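Local coordinates for GST N-terminal domain-containing protein (Pseudomonas syringae pv. tomato, PDB 3IC8), which is of unknown function but probably belongs to the glutathione transferase superfamily, pairing a thioredoxin-like N-terminal domain with a helical C-terminal domain, at residues E16-M21 against A67-R72; R72-Q75 against P80-Y83; A92-W97 against F173-P178; E246-P251 against F300-F305. All coordinates share one frame; numbering follows the deposited sequence.

Interaction 1: residues E16-M21 against A67-R72; sequences EKARLM and ALMARR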
# COMPACT_ATOMS: atom_id res chain seq x y z
N GLU A 16 15.07 -15.46 6.67
CA GLU A 16 13.84 -14.76 6.40
C GLU A 16 12.61 -15.63 6.28
O GLU A 16 11.56 -15.27 6.70
CB GLU A 16 14.00 -13.84 5.21
CG GLU A 16 12.85 -12.95 4.95
CD GLU A 16 12.69 -11.83 5.94
OE1 GLU A 16 11.71 -11.11 5.79
OE2 GLU A 16 13.50 -11.66 6.84
N LYS A 17 12.74 -16.80 5.69
CA LYS A 17 11.60 -17.62 5.48
C LYS A 17 10.97 -17.98 6.81
O LYS A 17 9.80 -17.91 6.93
CB LYS A 17 11.97 -18.87 4.68
CG LYS A 17 10.98 -20.00 4.79
CD LYS A 17 10.94 -20.87 3.58
CE LYS A 17 11.82 -22.08 3.71
NZ LYS A 17 11.09 -23.31 3.48
N ALA A 18 11.75 -18.33 7.80
CA ALA A 18 11.22 -18.70 9.10
C ALA A 18 10.48 -17.59 9.81
O ALA A 18 9.51 -17.83 10.47
CB ALA A 18 12.28 -19.20 9.95
N ARG A 19 10.97 -16.38 9.66
CA ARG A 19 10.35 -15.21 10.19
C ARG A 19 8.98 -14.94 9.57
O ARG A 19 8.07 -14.54 10.23
CB ARG A 19 11.29 -14.05 9.92
CG ARG A 19 11.82 -13.40 11.13
CD ARG A 19 13.32 -13.24 11.18
NE ARG A 19 13.96 -12.85 9.94
CZ ARG A 19 15.25 -12.95 9.71
NH1 ARG A 19 16.05 -13.43 10.62
NH2 ARG A 19 15.76 -12.60 8.58
N LEU A 20 8.88 -15.12 8.27
CA LEU A 20 7.64 -15.00 7.56
C LEU A 20 6.68 -16.05 8.00
O LEU A 20 5.52 -15.83 8.07
CB LEU A 20 7.83 -15.01 6.05
CG LEU A 20 8.57 -13.82 5.50
CD1 LEU A 20 9.14 -14.08 4.17
CD2 LEU A 20 7.78 -12.59 5.50
N MSE A 21 7.20 -17.22 8.30
CA MSE A 21 6.38 -18.31 8.74
C MSE A 21 5.73 -17.95 10.05
O MSE A 21 4.59 -18.21 10.27
CB MSE A 21 7.21 -19.58 8.89
CG MSE A 21 7.44 -20.35 7.62
SE MSE A 21 8.87 -21.61 7.67
CE MSE A 21 8.24 -22.82 8.91
N ALA A 67 11.63 -27.08 7.49
CA ALA A 67 10.53 -27.84 6.98
C ALA A 67 9.74 -28.49 8.10
O ALA A 67 8.55 -28.57 8.05
CB ALA A 67 11.03 -28.85 6.04
N LEU A 68 10.44 -28.99 9.08
CA LEU A 68 9.87 -29.53 10.29
C LEU A 68 9.19 -28.49 11.14
O LEU A 68 8.21 -28.76 11.77
CB LEU A 68 10.93 -30.25 11.10
CG LEU A 68 10.41 -31.11 12.21
CD1 LEU A 68 9.80 -32.32 11.66
CD2 LEU A 68 11.48 -31.46 13.14
N MSE A 69 9.76 -27.31 11.15
CA MSE A 69 9.28 -26.22 11.95
C MSE A 69 7.88 -25.87 11.54
O MSE A 69 7.06 -25.54 12.35
CB MSE A 69 10.21 -25.04 11.78
CG MSE A 69 9.90 -23.87 12.63
SE MSE A 69 10.93 -22.29 12.24
CE MSE A 69 9.58 -21.16 11.62
N ALA A 70 7.61 -25.95 10.25
CA ALA A 70 6.31 -25.65 9.74
C ALA A 70 5.27 -26.59 10.27
O ALA A 70 4.21 -26.18 10.61
CB ALA A 70 6.32 -25.72 8.26
N ARG A 71 5.58 -27.86 10.31
CA ARG A 71 4.68 -28.81 10.88
C ARG A 71 4.40 -28.68 12.37
O ARG A 71 3.32 -28.93 12.79
CB ARG A 71 5.08 -30.22 10.50
CG ARG A 71 4.83 -30.43 9.07
CD ARG A 71 5.32 -31.71 8.54
NE ARG A 71 5.35 -31.67 7.10
CZ ARG A 71 4.33 -31.92 6.31
NH1 ARG A 71 3.18 -32.25 6.81
NH2 ARG A 71 4.47 -31.86 5.03
N ARG A 72 5.40 -28.33 13.15
CA ARG A 72 5.23 -28.02 14.54
C ARG A 72 4.38 -26.80 14.73
O ARG A 72 3.60 -26.75 15.62
CB ARG A 72 6.57 -27.85 15.22
CG ARG A 72 6.49 -27.57 16.67
CD ARG A 72 5.56 -28.52 17.35
NE ARG A 72 5.40 -28.26 18.76
CZ ARG A 72 4.42 -27.56 19.30
NH1 ARG A 72 3.50 -27.03 18.54
NH2 ARG A 72 4.35 -27.40 20.59
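Met21 and Met69, both present as selenomethionine, join methyl to methyl between two helices that run almost parallel, their axes 10.9 Å apart and inclined by 7°. These are two of the helices of a thioredoxin-like domain, in which such a pair lies on one face of the central sheet. The tight part of the contact is small. CE of Met21 stands 3.4 Å from CE of Met69, and on its other flank it meets Ala70, with 3.5 Å from Met21 CE to Ala70 CB. The Met69 chain leaves its helix with CG opposite the backbone N (chi1 -175°), continues extended, then bends at the selenium, which delivers CE to Ala18. There the methyl lies 3.7 Å from Ala18 CB and 3.5 Å from Ala18 O. Met21 bends at its own last torsion, and the two chains pass at a slant. Leu6 and Leu56 of the sheet cover Met69, while Phe82 closes over Met21.

Packing slackens towards Ala67, which is exposed; the nearest approach of the Lys17 side chain to the other helix is still 5.5 Å, and its NZ turns to a salt bridge with Asp99. Behind the first helix, Arg19 NH2 meets Glu16 OE2 at 3.0 Å, in the guanidinium plane, and also bonds to Ser12 O. No hydrogen bond links the two helices. Their association here therefore rests on buried methyl and selenium surfaces, with Ala18 and Ala70 beside the two long chains, while the charged groups find partners away from the interface.

Interaction 2: residues R72-Q75 against P80-Y83; sequences RLEQ and PAFY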
# COMPACT_ATOMS: atom_id res chain seq x y z
N ARG A 72 5.40 -28.33 13.15
CA ARG A 72 5.23 -28.02 14.54
C ARG A 72 4.38 -26.80 14.73
O ARG A 72 3.60 -26.75 15.62
CB ARG A 72 6.57 -27.85 15.22
CG ARG A 72 6.49 -27.57 16.67
CD ARG A 72 5.56 -28.52 17.35
NE ARG A 72 5.40 -28.26 18.76
CZ ARG A 72 4.42 -27.56 19.30
NH1 ARG A 72 3.50 -27.03 18.54
NH2 ARG A 72 4.35 -27.40 20.59
N LEU A 73 4.54 -25.82 13.88
CA LEU A 73 3.72 -24.64 13.90
C LEU A 73 2.27 -24.93 13.61
O LEU A 73 1.40 -24.39 14.22
CB LEU A 73 4.24 -23.62 12.91
CG LEU A 73 5.49 -22.85 13.30
CD1 LEU A 73 5.84 -21.83 12.29
CD2 LEU A 73 5.39 -22.25 14.67
N GLU A 74 2.06 -25.80 12.65
CA GLU A 74 0.76 -26.20 12.22
C GLU A 74 0.03 -26.86 13.36
O GLU A 74 -1.15 -26.71 13.50
CB GLU A 74 0.88 -27.13 11.01
CG GLU A 74 -0.40 -27.49 10.37
CD GLU A 74 -0.68 -26.71 9.12
OE1 GLU A 74 -1.36 -27.21 8.23
OE2 GLU A 74 -0.21 -25.59 9.02
N GLN A 75 0.75 -27.62 14.15
CA GLN A 75 0.23 -28.18 15.36
C GLN A 75 -0.11 -27.11 16.40
O GLN A 75 -1.15 -27.17 17.01
CB GLN A 75 1.20 -29.21 15.91
CG GLN A 75 1.00 -29.60 17.34
CD GLN A 75 2.10 -30.48 17.87
OE1 GLN A 75 2.33 -30.56 19.06
NE2 GLN A 75 2.80 -31.14 16.98
N PRO A 80 -4.24 -19.88 10.07
CA PRO A 80 -4.26 -20.34 8.70
C PRO A 80 -3.26 -21.44 8.45
O PRO A 80 -2.27 -21.50 9.10
CB PRO A 80 -3.88 -19.10 7.92
CG PRO A 80 -3.07 -18.37 8.80
CD PRO A 80 -3.55 -18.59 10.17
N ALA A 81 -3.52 -22.29 7.49
CA ALA A 81 -2.75 -23.50 7.33
C ALA A 81 -1.66 -23.42 6.30
O ALA A 81 -1.85 -22.95 5.21
CB ALA A 81 -3.64 -24.64 7.03
N PHE A 82 -0.52 -23.91 6.71
CA PHE A 82 0.58 -24.19 5.83
C PHE A 82 0.23 -25.27 4.84
O PHE A 82 0.64 -25.21 3.73
CB PHE A 82 1.80 -24.62 6.60
CG PHE A 82 2.55 -23.49 7.21
CD1 PHE A 82 2.77 -22.36 6.52
CD2 PHE A 82 3.01 -23.58 8.47
CE1 PHE A 82 3.45 -21.37 7.08
CE2 PHE A 82 3.67 -22.58 9.01
CZ PHE A 82 3.88 -21.48 8.32
N TYR A 83 -0.55 -26.26 5.23
CA TYR A 83 -0.93 -27.30 4.30
C TYR A 83 -2.40 -27.48 4.16
O TYR A 83 -2.98 -28.27 4.84
CB TYR A 83 -0.34 -28.62 4.75
CG TYR A 83 1.11 -28.57 5.00
CD1 TYR A 83 1.59 -28.26 6.23
CD2 TYR A 83 2.00 -28.85 4.00
CE1 TYR A 83 2.88 -28.21 6.45
CE2 TYR A 83 3.31 -28.81 4.23
CZ TYR A 83 3.74 -28.48 5.46
OH TYR A 83 5.05 -28.44 5.74
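Glu74 reaches from its helix to the backbone of Phe82 and Tyr83, a bidentate carboxylate grip on two successive amides in the segment that leads from the thioredoxin-like domain towards helix 88-110. Its CB starts towards that segment, with CG placed opposite the backbone N. CB and CG serve as the stem, and a turn about the CB-CG bond (chi2 101°) brings the carboxylate to the two amides. CD comes to 3.7 Å from Phe82 N. Beyond it OE2 accepts from Phe82 N at 2.9 Å through its syn lone pair, although the N-H points somewhat off line (143°). Lys25 NZ forms a salt bridge with the same oxygen, so OE2 has two partners, and the lysine would probably polarise the carboxylate toward it. OE1 takes Tyr83 N at 3.2 Å, a straighter bond but tilted out of the carboxylate plane. This oxygen also lies at the edge of the Tyr83 ring, 3.7 Å from Tyr83 CD1, and 3.6 Å from Ala81 CB. The Phe82 ring is turned almost parallel to the carboxylate, their planes 5° apart. On the apolar side Leu73 CD1 touches the edge of that ring, 4.0 Å from Phe82 CE2.

Interaction 3: residues A92-W97 against F173-P178; sequences AGLAAW and FLFGAP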
# COMPACT_ATOMS: atom_id res chain seq x y z
N ALA A 92 3.61 -29.77 -0.35
CA ALA A 92 4.87 -30.15 0.19
C ALA A 92 5.88 -30.35 -0.90
O ALA A 92 7.01 -29.97 -0.75
CB ALA A 92 4.72 -31.37 0.98
N GLY A 93 5.47 -30.98 -1.99
CA GLY A 93 6.34 -31.19 -3.11
C GLY A 93 6.79 -29.92 -3.77
O GLY A 93 7.92 -29.77 -4.05
N LEU A 94 5.89 -29.00 -3.99
CA LEU A 94 6.26 -27.74 -4.58
C LEU A 94 7.23 -26.94 -3.71
O LEU A 94 8.15 -26.35 -4.20
CB LEU A 94 5.03 -26.92 -4.89
CG LEU A 94 5.29 -25.76 -5.80
CD1 LEU A 94 5.73 -26.23 -7.13
CD2 LEU A 94 4.13 -24.84 -5.88
N ALA A 95 6.99 -26.94 -2.42
CA ALA A 95 7.86 -26.29 -1.49
C ALA A 95 9.22 -26.93 -1.49
O ALA A 95 10.19 -26.28 -1.49
CB ALA A 95 7.27 -26.32 -0.14
N ALA A 96 9.28 -28.23 -1.52
CA ALA A 96 10.54 -28.92 -1.55
C ALA A 96 11.33 -28.59 -2.79
O ALA A 96 12.52 -28.45 -2.73
CB ALA A 96 10.34 -30.37 -1.44
N TRP A 97 10.65 -28.51 -3.92
CA TRP A 97 11.28 -28.11 -5.16
C TRP A 97 11.80 -26.69 -5.14
O TRP A 97 12.84 -26.42 -5.64
CB TRP A 97 10.32 -28.32 -6.32
CG TRP A 97 10.75 -27.74 -7.58
CD1 TRP A 97 11.51 -28.32 -8.51
CD2 TRP A 97 10.44 -26.45 -8.09
NE1 TRP A 97 11.71 -27.50 -9.56
CE2 TRP A 97 11.06 -26.33 -9.32
CE3 TRP A 97 9.69 -25.38 -7.62
CZ2 TRP A 97 10.97 -25.20 -10.08
CZ3 TRP A 97 9.62 -24.27 -8.37
CH2 TRP A 97 10.24 -24.18 -9.58
N PHE A 173 -2.77 -16.66 -4.42
CA PHE A 173 -1.65 -17.45 -3.99
C PHE A 173 -1.47 -18.66 -4.89
O PHE A 173 -2.24 -18.88 -5.77
CB PHE A 173 -1.83 -17.87 -2.55
CG PHE A 173 -1.89 -16.75 -1.61
CD1 PHE A 173 -3.09 -16.25 -1.21
CD2 PHE A 173 -0.77 -16.18 -1.13
CE1 PHE A 173 -3.15 -15.23 -0.36
CE2 PHE A 173 -0.85 -15.16 -0.28
CZ PHE A 173 -2.03 -14.68 0.10
N LEU A 174 -0.40 -19.39 -4.68
CA LEU A 174 -0.01 -20.47 -5.57
C LEU A 174 -1.01 -21.61 -5.62
O LEU A 174 -1.21 -22.20 -6.63
CB LEU A 174 1.38 -20.99 -5.23
CG LEU A 174 2.56 -20.04 -5.34
CD1 LEU A 174 3.75 -20.70 -4.87
CD2 LEU A 174 2.76 -19.61 -6.70
N PHE A 175 -1.62 -21.91 -4.50
CA PHE A 175 -2.57 -22.97 -4.42
C PHE A 175 -3.95 -22.46 -4.10
O PHE A 175 -4.70 -23.15 -3.51
CB PHE A 175 -2.16 -23.99 -3.40
CG PHE A 175 -1.11 -24.90 -3.88
CD1 PHE A 175 0.20 -24.61 -3.70
CD2 PHE A 175 -1.44 -26.06 -4.50
CE1 PHE A 175 1.14 -25.44 -4.12
CE2 PHE A 175 -0.48 -26.89 -4.92
CZ PHE A 175 0.80 -26.57 -4.74
N GLY A 176 -4.29 -21.26 -4.51
CA GLY A 176 -5.56 -20.72 -4.13
C GLY A 176 -5.41 -20.01 -2.82
O GLY A 176 -5.18 -18.84 -2.77
N ALA A 177 -5.58 -20.75 -1.76
CA ALA A 177 -5.23 -20.31 -0.45
C ALA A 177 -3.74 -20.33 -0.28
O ALA A 177 -3.05 -21.03 -0.96
CB ALA A 177 -5.86 -21.20 0.54
N PRO A 178 -3.25 -19.57 0.67
CA PRO A 178 -1.84 -19.51 0.96
C PRO A 178 -1.32 -20.81 1.56
O PRO A 178 -2.04 -21.55 2.15
CB PRO A 178 -1.75 -18.37 1.94
CG PRO A 178 -3.04 -18.20 2.45
CD PRO A 178 -4.00 -18.61 1.46
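The loop that leads into helix 180-193 of the glutathione transferase C-terminal domain meets helix 88-110 where Leu94 touches Phe175 and Leu174. The loop is folded by a type I beta turn from Phe173 to Gly176, whose closing bond, from Gly176 N to Phe173 O, is weak at 3.4 Å. At the last position of the turn Gly176 adopts backbone angles (phi 89°, psi -89°) that suit glycine, since a CB would press on the preceding carbonyl oxygen. Within the loop Pro178 CB lies over the centre of the Phe173 ring. Leu174 N is hydrogen-bonded to Asp182 OD1, which fastens the turn to the first part of the following helix.

Across the contact one branch of Leu94 does the touching. With CG set opposite the backbone N (chi1 -166°), the side chain sends CD2 to the far end of the Phe175 ring, 3.5 Å from Phe175 CE1 and 3.9 Å from Phe175 CZ. The methyl approaches the ring at a slant, and the two side chains run past each other in opposite senses. The same CD2 lies 4.3 Å from Leu174 CD1, a looser touch. Phe175 also rests on Ala90 and Val91, one turn earlier in helix 88-110, and on Ala181. Nearby, Ala95 O bonds to Ser184 OG and ties helix 88-110 to helix 180-193 by a polar route.

Only 108 Å² is buried between the two segments, and no hydrogen bond crosses. The contact is small and apolar, so it has little directional preference; the polar tie from Leu174 N to Asp182 OD1 lies outside it.

Interaction 4: residues E246-P251 against F300-F305; sequences ETFIDP and FPRLGF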
# COMPACT_ATOMS: atom_id res chain seq x y z
N GLU A 246 1.67 -42.10 17.44
CA GLU A 246 1.67 -42.77 16.16
C GLU A 246 2.45 -44.07 16.22
O GLU A 246 3.43 -44.16 16.91
CB GLU A 246 2.24 -41.84 15.11
CG GLU A 246 3.05 -42.51 14.06
CD GLU A 246 3.50 -41.55 13.00
OE1 GLU A 246 3.80 -42.01 11.90
OE2 GLU A 246 3.56 -40.35 13.26
N THR A 247 2.00 -45.07 15.48
CA THR A 247 2.67 -46.35 15.44
C THR A 247 3.30 -46.51 14.10
O THR A 247 2.68 -46.34 13.08
CB THR A 247 1.68 -47.48 15.63
OG1 THR A 247 0.60 -47.30 14.71
CG2 THR A 247 1.11 -47.45 17.00
N PHE A 248 4.58 -46.82 14.09
CA PHE A 248 5.31 -46.86 12.86
C PHE A 248 6.40 -47.87 13.00
O PHE A 248 6.96 -48.00 14.06
CB PHE A 248 5.91 -45.47 12.65
CG PHE A 248 6.75 -45.33 11.44
CD1 PHE A 248 6.21 -45.33 10.20
CD2 PHE A 248 8.10 -45.13 11.56
CE1 PHE A 248 7.00 -45.17 9.12
CE2 PHE A 248 8.86 -44.97 10.49
CZ PHE A 248 8.32 -44.99 9.27
N ILE A 249 6.71 -48.56 11.92
CA ILE A 249 7.84 -49.44 11.94
C ILE A 249 8.91 -48.84 11.10
O ILE A 249 8.71 -48.58 9.95
CB ILE A 249 7.52 -50.81 11.32
CG1 ILE A 249 6.23 -51.38 11.88
CG2 ILE A 249 8.65 -51.77 11.57
CD1 ILE A 249 5.32 -51.93 10.82
N ASP A 250 10.06 -48.63 11.67
CA ASP A 250 11.11 -48.02 10.94
C ASP A 250 11.56 -48.87 9.78
O ASP A 250 11.65 -50.07 9.88
CB ASP A 250 12.26 -47.73 11.86
CG ASP A 250 13.29 -46.91 11.21
OD1 ASP A 250 14.06 -47.43 10.41
OD2 ASP A 250 13.35 -45.72 11.48
N PRO A 251 11.86 -48.22 8.69
CA PRO A 251 12.37 -48.86 7.49
C PRO A 251 13.71 -49.52 7.72
O PRO A 251 14.01 -50.51 7.11
CB PRO A 251 12.53 -47.70 6.53
CG PRO A 251 11.56 -46.77 6.95
CD PRO A 251 11.45 -46.85 8.40
N PHE A 300 13.99 -34.21 14.39
CA PHE A 300 14.50 -34.16 13.05
C PHE A 300 13.52 -34.79 12.12
O PHE A 300 12.87 -35.71 12.47
CB PHE A 300 15.76 -34.97 12.92
CG PHE A 300 16.87 -34.48 13.72
CD1 PHE A 300 17.64 -33.46 13.28
CD2 PHE A 300 17.19 -35.07 14.89
CE1 PHE A 300 18.66 -33.03 14.01
CE2 PHE A 300 18.22 -34.64 15.61
CZ PHE A 300 18.96 -33.63 15.17
N PRO A 301 13.45 -34.30 10.91
CA PRO A 301 12.67 -34.93 9.86
C PRO A 301 13.35 -36.15 9.28
O PRO A 301 14.54 -36.26 9.38
CB PRO A 301 12.61 -33.84 8.82
CG PRO A 301 13.73 -33.02 9.07
CD PRO A 301 14.04 -33.05 10.46
N ARG A 302 12.61 -37.04 8.67
CA ARG A 302 13.26 -38.10 7.95
C ARG A 302 14.07 -37.55 6.79
O ARG A 302 15.16 -37.98 6.55
CB ARG A 302 12.27 -39.14 7.45
CG ARG A 302 11.49 -39.84 8.50
CD ARG A 302 11.02 -41.14 7.96
NE ARG A 302 11.03 -42.20 8.95
CZ ARG A 302 12.09 -42.88 9.33
NH1 ARG A 302 13.27 -42.63 8.84
NH2 ARG A 302 11.98 -43.83 10.22
N LEU A 303 13.51 -36.59 6.08
CA LEU A 303 14.16 -36.06 4.91
C LEU A 303 15.38 -35.26 5.20
O LEU A 303 15.37 -34.36 5.97
CB LEU A 303 13.19 -35.23 4.10
CG LEU A 303 11.85 -35.83 3.77
CD1 LEU A 303 11.16 -34.99 2.80
CD2 LEU A 303 12.00 -37.21 3.24
N GLY A 304 16.46 -35.61 4.54
CA GLY A 304 17.70 -34.91 4.66
C GLY A 304 18.55 -35.28 5.83
O GLY A 304 19.54 -34.66 6.07
N PHE A 305 18.17 -36.29 6.56
CA PHE A 305 18.92 -36.66 7.72
C PHE A 305 19.15 -38.14 7.74
O PHE A 305 18.38 -38.89 7.25
CB PHE A 305 18.21 -36.22 8.98
CG PHE A 305 18.26 -34.75 9.21
CD1 PHE A 305 19.18 -34.21 10.04
CD2 PHE A 305 17.39 -33.92 8.58
CE1 PHE A 305 19.22 -32.89 10.23
CE2 PHE A 305 17.44 -32.62 8.77
CZ PHE A 305 18.35 -32.10 9.60
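Arg302 drives the end of its guanidinium group into a corner formed by Phe248, Asp250 and Pro251; two of them meet it at the edge and Pro251 over a face. Asp250 comes to its edge: NH2 of Arg302 lies 2.7 Å from Asp250 OD2 in a salt bridge that is also a hydrogen bond, with an N-H...O angle of 145°. The bond lies in the plane of the guanidinium, but it strikes the carboxylate from well above its own plane, and the two flat groups are turned 59° apart. Phe248 also meets this edge. Its CE2 is 3.3 Å from Arg302 NH2, and since NH2 lies near the plane of the ring, at its rim, the charge does not sit over the aromatic face.

The long arm of Arg302, turned about CG-CD (chi3 143°), starts from a type II beta turn, Arg302 to Phe305, between strands 296-300 and 305-309. Gly304 holds the third position of that turn with a positive phi. Strand 305-309 pairs with strand 259-264, into which segment 246-251 leads; the salt bridge ties that segment to the turn. Asp250 has further partners: OD1 takes Asn252 N, an Asx turn, and OD2 takes Thr279 OG1. Pro251 covers one face of the guanidinium, its CD 3.6 Å from Arg302 NH2.

In the fold
Interactions 1 and 2 share helix 66-76 and Arg72, with centres about 9 Å apart; Phe82 bridges them, its CZ 3.8 Å from Met21 CG. Interaction 3 lies in the helical domain, about 14 Å from interaction 1 between centres, and Arg71 NH2 comes within 4.1 Å of Ala92 CB. Arg71 also makes a cation-pi contact with Tyr83, so one residue of helix 66-76 faces both neighbours. Interaction 4 lies in loops beside the C-terminal strands, about 19 Å from the centres of interactions 1 and 2, yet Leu68 CD2 packs 3.9 Å from Phe300 N. Helix 66-76 is therefore in touch with all these regions. None of the four contacts is assigned to an active site.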